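Local coordinates for protein exonuclease (Laribacter hongkongensis, PDB 3SYY) that probably digests double-stranded DNA from 5' to 3' as a magnesium-binding alkaline exonuclease, related to the lambda exonuclease type of PDDEXK nucleases, at residues G14-S19 against A41-Q46; P92-F97 against E183-L188. All blocks are in the same frame, centred on the assembly; numbering follows the deposited sequence.

Interaction 1. Residues G14-S19 against A41-Q46; sequences GKVTAS and AELICQ
The side-chain amide of Q46 reaches the backbone of G14 with its oxygen leading. G14 N donates to Q46 OE1 over 2.9 Å, and the bond is nearly straight, 168° about the hydrogen. The N-H arrives in the plane of the amide rather than over one of its faces, with a C=O...N angle of 149°. Beyond CG the glutamine runs extended, which carries the carboxamide out from the helix to the passing chain. Glutamine suits the place: it is long enough to span the gap and its carbonyl satisfies a buried peptide N-H. The backbones come closest here, with G14 CA 5.0 Å from L43 CA. The positive phi of G14, 74°, is one that glycine adopts readily.

L43 supplies the apolar half of the contact. Its CB already points at segment 14-19, and the two methyls at the end of the fork take different partners. CD1 meets V16 CG2 at 3.7 Å, the two side chains crossing at about a right angle, while CD2 rests 3.6 Å from K15 O. V16 directs its CB away from the helix, yet the methyl beside its backbone N still touches the leucine, while its backbone pairs with G98 in the sheet. K15 contributes its backbone here, its ammonium group being paired with D90.

The contact ties the first short strand, 16-17, and the loop before it to helix 34-49. R47 of the same helix also holds G14 O. Strand 16-17 lies at the edge of a small sheet beside strand 97-99, I44 touches L191 of helix 174-205, and the helix 34-49 packs through A41 and I44 on W119 of the second subunit.

Interaction 2. Residues P92-F97 against E183-L188; sequences PTIAGF and EVSAFL
V184 is the first residue of helix segment 183-188 to meet segment 92-97, and it does so over the ring of F97. Its CG1 stands 3.6 Å from the ring centroid and only 5° off the normal, a CH-pi contact over the centre of one face. CG1 lies anti to the backbone N (chi1 164°), while the other branch, CG2, leans toward the far end of the ring and comes within 3.9 Å of F97 CZ. A beta-branched valine suits this place because two methyls fixed close to the helix cover a broad flat ring.

S185 follows at the border of the contact. I94 CD1 packs 3.6 Å from S185 OG, a van der Waals approach, for the hydroxyl makes a weak hydrogen bond back to E181 O in its own helix. A small residue that can turn its polar group onto the helix backbone fits beside an apolar side chain.

One turn on from V184, L188 lies against the flank of the loop's bend, both methyls touching it. CD1 meets I94 CG2 at 3.6 Å and A95 O at 3.5 Å, with F97 CB a little farther off, whereas CD2 faces G96 O at 3.7 Å. G96 suits the bend through its positive phi of 78°, and the absence of a side chain on the face toward L188 allows CD2 to sit close to its backbone.

Segment 92-97 joins strand 89-90 to strand 97-99, so the contact lays a beta connection against the long helix 174-205. F97 also meets the ring of H91 and touches V16 and V21, while F187 reaches M40 and L188 reaches R47, placing the helix against helix 34-49 as well.

Interactions 1 and 2 share a small sheet: strand 16-17 runs parallel to strand 97-99, and V16 N lies 3.0 Å from G96 O, a probable hydrogen bond that joins the two first segments directly. V16 is touched by L43 of helix 34-49 and by F187 of helix 174-205, so both helices meet the strand at this residue. Interaction 1 is buried and mixes a polar grip on the backbone with leucine-valine packing; interaction 2 is partly buried, reaches the surface at A95, and joins its segments by apolar and CH-pi packing. Each includes a glycine of positive phi. Neither is part of the magnesium site; a bound magnesium ion lies about 13 Å from the side chain of V16 and of F97.

Interaction 1. Residues G14-S19 against A41-Q46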
ATOM      1  N   GLY A  14      22.173   4.133  13.121  1.00 33.90           N
ATOM      2  CA  GLY A  14      22.561   2.942  13.843  1.00 32.13           C
ATOM      3  C   GLY A  14      22.078   2.825  15.281  1.00 31.84           C
ATOM      4  O   GLY A  14      22.361   1.836  15.929  1.00 30.41           O
ATOM      5  N   LYS A  15      21.324   3.809  15.782  1.00 31.00           N
ATOM      6  CA  LYS A  15      20.900   3.788  17.202  1.00 29.82           C
ATOM      7  C   LYS A  15      19.468   3.328  17.358  1.00 28.87           C
ATOM      8  O   LYS A  15      18.633   3.562  16.487  1.00 28.57           O
ATOM      9  CB  LYS A  15      21.043   5.173  17.845  1.00 30.57           C
ATOM     10  CG  LYS A  15      22.474   5.672  17.951  1.00 32.06           C
ATOM     11  CD  LYS A  15      22.526   7.060  18.625  1.00 33.35           C
ATOM     12  CE  LYS A  15      23.924   7.533  18.746  1.00 33.75           C
ATOM     13  NZ  LYS A  15      23.937   8.972  19.144  1.00 35.14           N
ATOM     14  N   VAL A  16      19.188   2.642  18.463  1.00 27.89           N
ATOM     15  CA  VAL A  16      17.842   2.422  18.901  1.00 27.70           C
ATOM     16  C   VAL A  16      17.311   3.783  19.396  1.00 28.45           C
ATOM     17  O   VAL A  16      17.983   4.459  20.177  1.00 26.90           O
ATOM     18  CB  VAL A  16      17.775   1.394  20.012  1.00 27.02           C
ATOM     19  CG1 VAL A  16      16.353   1.291  20.578  1.00 28.00           C
ATOM     20  CG2 VAL A  16      18.225   0.021  19.470  1.00 30.11           C
ATOM     21  N   THR A  17      16.140   4.195  18.905  1.00 28.04           N
ATOM     22  CA  THR A  17      15.581   5.466  19.372  1.00 29.05           C
ATOM     23  C   THR A  17      14.300   5.224  20.163  1.00 28.42           C
ATOM     24  O   THR A  17      13.637   4.190  20.026  1.00 26.89           O
ATOM     25  CB  THR A  17      15.320   6.455  18.228  1.00 30.03           C
ATOM     26  OG1 THR A  17      14.476   5.815  17.247  1.00 32.09           O
ATOM     27  CG2 THR A  17      16.626   6.917  17.576  1.00 30.43           C
ATOM     28  N   ALA A  18      13.949   6.186  21.012  1.00 27.57           N
ATOM     29  CA  ALA A  18      12.757   6.061  21.849  1.00 29.14           C
ATOM     30  C   ALA A  18      11.486   5.770  20.998  1.00 28.58           C
ATOM     31  O   ALA A  18      10.635   5.003  21.398  1.00 28.05           O
ATOM     32  CB  ALA A  18      12.548   7.387  22.653  1.00 27.71           C
ATOM     33  N   SER A  19      11.393   6.389  19.834  1.00 30.12           N
ATOM     34  CA  SER A  19      10.197   6.227  18.982  1.00 32.77           C
ATOM     35  C   SER A  19      10.038   4.797  18.449  1.00 32.54           C
ATOM     36  O   SER A  19       8.981   4.438  17.935  1.00 31.60           O
ATOM     37  CB  SER A  19      10.240   7.218  17.829  1.00 33.64           C
ATOM     38  OG  SER A  19      11.445   7.049  17.111  1.00 40.52           O
ATOM     39  N   ALA A  41      17.034  -5.483  11.395  1.00 30.85           N
ATOM     40  CA  ALA A  41      17.554  -5.454  10.030  1.00 30.13           C
ATOM     41  C   ALA A  41      17.808  -4.019   9.594  1.00 29.45           C
ATOM     42  O   ALA A  41      18.840  -3.699   8.984  1.00 29.62           O
ATOM     43  CB  ALA A  41      16.578  -6.191   9.061  1.00 29.43           C
ATOM     44  N   GLU A  42      16.895  -3.103   9.942  1.00 29.12           N
ATOM     45  CA  GLU A  42      17.092  -1.720   9.584  1.00 28.94           C
ATOM     46  C   GLU A  42      18.374  -1.156  10.209  1.00 28.02           C
ATOM     47  O   GLU A  42      19.125  -0.407   9.563  1.00 27.96           O
ATOM     48  CB  GLU A  42      15.939  -0.846  10.149  1.00 30.19           C
ATOM     49  CG  GLU A  42      14.775  -0.558   9.265  1.00 35.01           C
ATOM     50  CD  GLU A  42      13.711   0.235  10.053  1.00 36.27           C
ATOM     51  OE1 GLU A  42      12.693  -0.371  10.412  1.00 40.03           O
ATOM     52  OE2 GLU A  42      13.972   1.413  10.339  1.00 38.26           O
ATOM     53  N   LEU A  43      18.574  -1.426  11.494  1.00 28.77           N
ATOM     54  CA  LEU A  43      19.752  -0.871  12.188  1.00 28.51           C
ATOM     55  C   LEU A  43      21.071  -1.558  11.697  1.00 28.27           C
ATOM     56  O   LEU A  43      22.111  -0.903  11.577  1.00 29.97           O
ATOM     57  CB  LEU A  43      19.574  -1.038  13.679  1.00 28.78           C
ATOM     58  CG  LEU A  43      18.383  -0.238  14.248  1.00 29.05           C
ATOM     59  CD1 LEU A  43      18.474  -0.243  15.774  1.00 29.76           C
ATOM     60  CD2 LEU A  43      18.448   1.153  13.762  1.00 26.30           C
ATOM     61  N   ILE A  44      21.003  -2.850  11.396  1.00 28.87           N
ATOM     62  CA  ILE A  44      22.188  -3.555  10.803  1.00 29.86           C
ATOM     63  C   ILE A  44      22.614  -2.873   9.518  1.00 29.01           C
ATOM     64  O   ILE A  44      23.792  -2.493   9.354  1.00 28.85           O
ATOM     65  CB  ILE A  44      21.930  -5.049  10.585  1.00 29.33           C
ATOM     66  CG1 ILE A  44      21.832  -5.724  11.943  1.00 31.08           C
ATOM     67  CG2 ILE A  44      23.067  -5.687   9.691  1.00 32.69           C
ATOM     68  CD1 ILE A  44      21.184  -7.104  11.922  1.00 28.63           C
ATOM     69  N   CYS A  45      21.653  -2.652   8.616  1.00 28.61           N
ATOM     70  CA  CYS A  45      21.974  -2.023   7.355  1.00 28.83           C
ATOM     71  C   CYS A  45      22.487  -0.580   7.537  1.00 29.54           C
ATOM     72  O   CYS A  45      23.356  -0.136   6.812  1.00 29.57           O
ATOM     73  CB  CYS A  45      20.787  -2.105   6.350  1.00 27.89           C
ATOM     74  SG  CYS A  45      20.286  -3.833   6.065  1.00 32.64           S
ATOM     75  N   GLN A  46      21.918   0.181   8.484  1.00 29.31           N
ATOM     76  CA  GLN A  46      22.435   1.522   8.739  1.00 28.59           C
ATOM     77  C   GLN A  46      23.905   1.491   9.191  1.00 28.50           C
ATOM     78  O   GLN A  46      24.698   2.249   8.712  1.00 28.92           O
ATOM     79  CB  GLN A  46      21.592   2.238   9.822  1.00 28.47           C
ATOM     80  CG  GLN A  46      20.220   2.684   9.289  1.00 31.01           C
ATOM     81  CD  GLN A  46      19.353   3.421  10.338  1.00 33.04           C
ATOM     82  OE1 GLN A  46      19.835   3.858  11.369  1.00 33.15           O
ATOM     83  NE2 GLN A  46      18.063   3.485  10.077  1.00 36.17           N
TER

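Interaction 2. Residues P92-F97 against E183-L188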
ATOM      1  N   PRO A  92      22.233   7.759  29.370  1.00 38.63           N
ATOM      2  CA  PRO A  92      23.468   8.038  30.150  1.00 39.84           C
ATOM      3  C   PRO A  92      24.518   6.882  30.157  1.00 40.05           C
ATOM      4  O   PRO A  92      25.708   7.172  30.174  1.00 40.81           O
ATOM      5  CB  PRO A  92      22.939   8.359  31.571  1.00 39.93           C
ATOM      6  CG  PRO A  92      21.514   7.856  31.611  1.00 39.65           C
ATOM      7  CD  PRO A  92      21.013   7.982  30.158  1.00 38.71           C
ATOM      8  N   THR A  93      24.079   5.617  30.093  1.00 40.55           N
ATOM      9  CA  THR A  93      24.975   4.446  30.177  1.00 41.22           C
ATOM     10  C   THR A  93      24.877   3.348  29.064  1.00 41.64           C
ATOM     11  O   THR A  93      25.784   2.492  28.914  1.00 40.97           O
ATOM     12  CB  THR A  93      24.813   3.761  31.532  1.00 41.64           C
ATOM     13  OG1 THR A  93      23.500   3.205  31.611  1.00 43.10           O
ATOM     14  CG2 THR A  93      25.034   4.789  32.685  1.00 40.88           C
ATOM     15  N   ILE A  94      23.782   3.340  28.310  1.00 39.95           N
ATOM     16  CA  ILE A  94      23.635   2.332  27.248  1.00 38.11           C
ATOM     17  C   ILE A  94      24.052   2.934  25.913  1.00 37.32           C
ATOM     18  O   ILE A  94      23.381   3.822  25.350  1.00 36.61           O
ATOM     19  CB  ILE A  94      22.216   1.759  27.176  1.00 37.82           C
ATOM     20  CG1 ILE A  94      21.814   1.183  28.525  1.00 37.47           C
ATOM     21  CG2 ILE A  94      22.122   0.717  25.997  1.00 37.30           C
ATOM     22  CD1 ILE A  94      20.348   0.685  28.620  1.00 33.54           C
ATOM     23  N   ALA A  95      25.206   2.493  25.405  1.00 36.12           N
ATOM     24  CA  ALA A  95      25.699   3.056  24.161  1.00 34.11           C
ATOM     25  C   ALA A  95      24.759   2.621  23.007  1.00 32.65           C
ATOM     26  O   ALA A  95      24.211   1.515  23.053  1.00 31.42           O
ATOM     27  CB  ALA A  95      27.134   2.552  23.894  1.00 36.08           C
ATOM     28  N   GLY A  96      24.594   3.510  22.021  1.00 30.99           N
ATOM     29  CA  GLY A  96      23.800   3.265  20.797  1.00 31.41           C
ATOM     30  C   GLY A  96      22.294   3.384  21.028  1.00 30.47           C
ATOM     31  O   GLY A  96      21.491   2.722  20.352  1.00 28.84           O
ATOM     32  N   PHE A  97      21.912   4.225  21.999  1.00 29.83           N
ATOM     33  CA  PHE A  97      20.507   4.334  22.440  1.00 30.17           C
ATOM     34  C   PHE A  97      20.260   5.778  22.848  1.00 30.40           C
ATOM     35  O   PHE A  97      21.057   6.368  23.603  1.00 29.25           O
ATOM     36  CB  PHE A  97      20.294   3.384  23.610  1.00 29.92           C
ATOM     37  CG  PHE A  97      18.862   3.278  24.178  1.00 31.99           C
ATOM     38  CD1 PHE A  97      18.703   2.940  25.536  1.00 29.33           C
ATOM     39  CD2 PHE A  97      17.705   3.428  23.400  1.00 30.31           C
ATOM     40  CE1 PHE A  97      17.432   2.768  26.134  1.00 28.69           C
ATOM     41  CE2 PHE A  97      16.420   3.258  23.972  1.00 28.96           C
ATOM     42  CZ  PHE A  97      16.259   2.920  25.328  1.00 31.77           C
ATOM     43  N   GLU A 183      15.570  -5.024  27.822  1.00 34.11           N
ATOM     44  CA  GLU A 183      15.244  -5.401  26.424  1.00 33.59           C
ATOM     45  C   GLU A 183      16.083  -4.720  25.408  1.00 32.16           C
ATOM     46  O   GLU A 183      16.494  -5.360  24.423  1.00 32.39           O
ATOM     47  CB  GLU A 183      13.802  -5.088  26.086  1.00 33.69           C
ATOM     48  CG  GLU A 183      12.863  -5.861  26.929  1.00 39.31           C
ATOM     49  CD  GLU A 183      12.133  -6.932  26.172  1.00 49.53           C
ATOM     50  OE1 GLU A 183      12.563  -7.282  25.042  1.00 55.38           O
ATOM     51  OE2 GLU A 183      11.125  -7.430  26.714  1.00 53.44           O
ATOM     52  N   VAL A 184      16.316  -3.429  25.597  1.00 30.87           N
ATOM     53  CA  VAL A 184      17.082  -2.675  24.616  1.00 29.86           C
ATOM     54  C   VAL A 184      18.572  -3.086  24.649  1.00 31.28           C
ATOM     55  O   VAL A 184      19.218  -3.205  23.596  1.00 30.15           O
ATOM     56  CB  VAL A 184      16.895  -1.152  24.808  1.00 31.34           C
ATOM     57  CG1 VAL A 184      17.947  -0.373  24.072  1.00 27.02           C
ATOM     58  CG2 VAL A 184      15.450  -0.748  24.370  1.00 29.12           C
ATOM     59  N   SER A 185      19.094  -3.311  25.854  1.00 31.02           N
ATOM     60  CA  SER A 185      20.426  -3.925  26.005  1.00 32.08           C
ATOM     61  C   SER A 185      20.568  -5.260  25.268  1.00 30.73           C
ATOM     62  O   SER A 185      21.547  -5.449  24.567  1.00 31.42           O
ATOM     63  CB  SER A 185      20.788  -4.050  27.498  1.00 31.51           C
ATOM     64  OG  SER A 185      21.191  -2.771  27.965  1.00 33.15           O
ATOM     65  N   ALA A 186      19.610  -6.157  25.432  1.00 31.38           N
ATOM     66  CA  ALA A 186      19.641  -7.462  24.768  1.00 30.89           C
ATOM     67  C   ALA A 186      19.584  -7.306  23.252  1.00 31.57           C
ATOM     68  O   ALA A 186      20.315  -7.985  22.504  1.00 30.33           O
ATOM     69  CB  ALA A 186      18.505  -8.295  25.235  1.00 31.61           C
ATOM     70  N   PHE A 187      18.694  -6.414  22.792  1.00 29.25           N
ATOM     71  CA  PHE A 187      18.578  -6.114  21.375  1.00 28.55           C
ATOM     72  C   PHE A 187      19.847  -5.507  20.809  1.00 28.45           C
ATOM     73  O   PHE A 187      20.278  -5.880  19.699  1.00 29.17           O
ATOM     74  CB  PHE A 187      17.349  -5.197  21.162  1.00 27.04           C
ATOM     75  CG  PHE A 187      17.137  -4.739  19.749  1.00 25.94           C
ATOM     76  CD1 PHE A 187      16.112  -5.317  18.975  1.00 27.17           C
ATOM     77  CD2 PHE A 187      17.855  -3.690  19.240  1.00 27.98           C
ATOM     78  CE1 PHE A 187      15.838  -4.866  17.718  1.00 23.34           C
ATOM     79  CE2 PHE A 187      17.600  -3.213  17.957  1.00 25.28           C
ATOM     80  CZ  PHE A 187      16.562  -3.844  17.189  1.00 23.68           C
ATOM     81  N   LEU A 188      20.466  -4.586  21.542  1.00 27.47           N
ATOM     82  CA  LEU A 188      21.709  -3.995  21.052  1.00 28.82           C
ATOM     83  C   LEU A 188      22.845  -5.052  21.039  1.00 28.46           C
ATOM     84  O   LEU A 188      23.707  -5.002  20.196  1.00 27.86           O
ATOM     85  CB  LEU A 188      22.134  -2.781  21.880  1.00 27.81           C
ATOM     86  CG  LEU A 188      21.311  -1.523  21.511  1.00 30.12           C
ATOM     87  CD1 LEU A 188      21.342  -0.444  22.680  1.00 28.94           C
ATOM     88  CD2 LEU A 188      21.793  -0.944  20.189  1.00 26.33           C
TER